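Local coordinates for hypothetical protein (Parabacteroides merdae, PDB 4OO3) that is a putative oxidoreductase that probably binds a nicotinamide dinucleotide cofactor through a Rossmann-fold domain, its substrate being unknown, at residues A[344-347]-A[348-352]. Residues are numbered along the deposited sequence; the frame is centred on the assembly and turned at random.
Sequences VEAV and KGVDL
Val347 O is hugged by both methyls of Val350, with CG2 at 3.2 Å and CG1 at 3.3 Å from that oxygen. This is a type II beta turn, Val347 to Val350, leading from the end of strand 341-346 toward helix 352-369, with Asp351 at its N-cap position. The turn closes without a hydrogen bond: Val350 N stands 3.6 Å from Val347 O. Gly349 suits its place: at phi 99° a side chain would jam against the preceding carbonyl oxygen. Lys348, exposed, runs its extended chain away from 344-347. Val350 sets CG2 between its own N and carbonyl carbon while CG1 lies anti to that carbon (chi1 -58°), and this rotation places both methyls against Val347 O and CG2 against Ala346. Cut back to alanine, Val350 would probably lose both close methyl contacts to Val347 O, and a gap would open beside Ala346 CB where CG2 now sits. On the strand side, Ala346 and Val347 make backbone hydrogen bonds to Gly381 and Lys325, which lie just ahead of the flanking strands, and Tyr355 from the helix touches Ala346. Ala346 CB completes a small apolar triangle, 3.9 Å from Val350 CG2 and 3.8 Å from Leu352 CD1.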
loop_
_atom_site.group_PDB
_atom_site.type_symbol
_atom_site.label_atom_id
_atom_site.label_comp_id
_atom_site.label_asym_id
_atom_site.label_seq_id
_atom_site.Cartn_x
_atom_site.Cartn_y
_atom_site.Cartn_z
ATOM N N VAL A 344 9.640 12.831 18.562
ATOM C CA VAL A 344 10.850 12.213 19.100
ATOM C C VAL A 344 10.737 12.200 20.619
ATOM O O VAL A 344 10.597 13.250 21.242
ATOM C CB VAL A 344 12.112 13.017 18.720
ATOM C CG1 VAL A 344 13.357 12.419 19.376
ATOM C CG2 VAL A 344 12.267 13.088 17.207
ATOM N N GLU A 345 10.802 11.014 21.213
ATOM C CA GLU A 345 10.632 10.861 22.652
ATOM C C GLU A 345 11.850 10.169 23.236
ATOM O O GLU A 345 12.110 9.007 22.936
ATOM C CB GLU A 345 9.366 10.056 22.949
ATOM C CG GLU A 345 8.167 10.503 22.128
ATOM C CD GLU A 345 6.833 10.033 22.690
ATOM O OE1 GLU A 345 6.818 9.106 23.529
ATOM O OE2 GLU A 345 5.799 10.597 22.288
ATOM N N ALA A 346 12.610 10.883 24.057
ATOM C CA ALA A 346 13.807 10.304 24.646
ATOM C C ALA A 346 13.417 9.181 25.587
ATOM O O ALA A 346 12.353 9.224 26.211
ATOM C CB ALA A 346 14.611 11.357 25.383
ATOM N N VAL A 347 14.275 8.168 25.662
ATOM C CA VAL A 347 14.098 7.062 26.593
ATOM C C VAL A 347 14.384 7.583 28.000
ATOM O O VAL A 347 15.240 8.449 28.177
ATOM C CB VAL A 347 15.025 5.880 26.222
ATOM C CG1 VAL A 347 15.093 4.840 27.333
ATOM C CG2 VAL A 347 14.554 5.239 24.920
ATOM N N LYS A 348 13.642 7.082 28.987
ATOM C CA LYS A 348 13.847 7.473 30.389
ATOM C C LYS A 348 15.253 7.110 30.880
ATOM O O LYS A 348 15.810 6.085 30.482
ATOM C CB LYS A 348 12.792 6.834 31.297
ATOM C CG LYS A 348 12.708 5.320 31.195
ATOM C CD LYS A 348 11.724 4.747 32.192
ATOM C CE LYS A 348 11.493 3.272 31.925
ATOM N NZ LYS A 348 10.551 2.695 32.917
ATOM N N GLY A 349 15.822 7.969 31.727
ATOM C CA GLY A 349 17.154 7.752 32.299
ATOM C C GLY A 349 18.287 8.508 31.620
ATOM O O GLY A 349 19.342 8.711 32.223
ATOM N N VAL A 350 18.071 8.935 30.376
ATOM C CA VAL A 350 19.127 9.565 29.571
ATOM C C VAL A 350 19.468 10.972 30.050
ATOM O O VAL A 350 18.658 11.627 30.708
ATOM C CB VAL A 350 18.753 9.661 28.070
ATOM C CG1 VAL A 350 18.448 8.281 27.488
ATOM C CG2 VAL A 350 17.598 10.634 27.846
ATOM N N ASP A 351 20.671 11.424 29.699
ATOM C CA ASP A 351 21.095 12.798 29.955
ATOM C C ASP A 351 20.372 13.731 28.977
ATOM O O ASP A 351 20.776 13.876 27.821
ATOM C CB ASP A 351 22.616 12.917 29.806
ATOM C CG ASP A 351 23.143 14.276 30.214
ATOM O OD1 ASP A 351 22.372 15.074 30.788
ATOM O OD2 ASP A 351 24.337 14.539 29.962
ATOM N N LEU A 352 19.299 14.355 29.462
ATOM C CA LEU A 352 18.348 15.075 28.609
ATOM C C LEU A 352 18.913 16.404 28.089
ATOM O O LEU A 352 18.522 16.878 27.018
ATOM C CB LEU A 352 17.038 15.309 29.377
ATOM C CG LEU A 352 15.720 15.177 28.615
ATOM C CD1 LEU A 352 15.498 13.747 28.138
ATOM C CD2 LEU A 352 14.567 15.629 29.501
#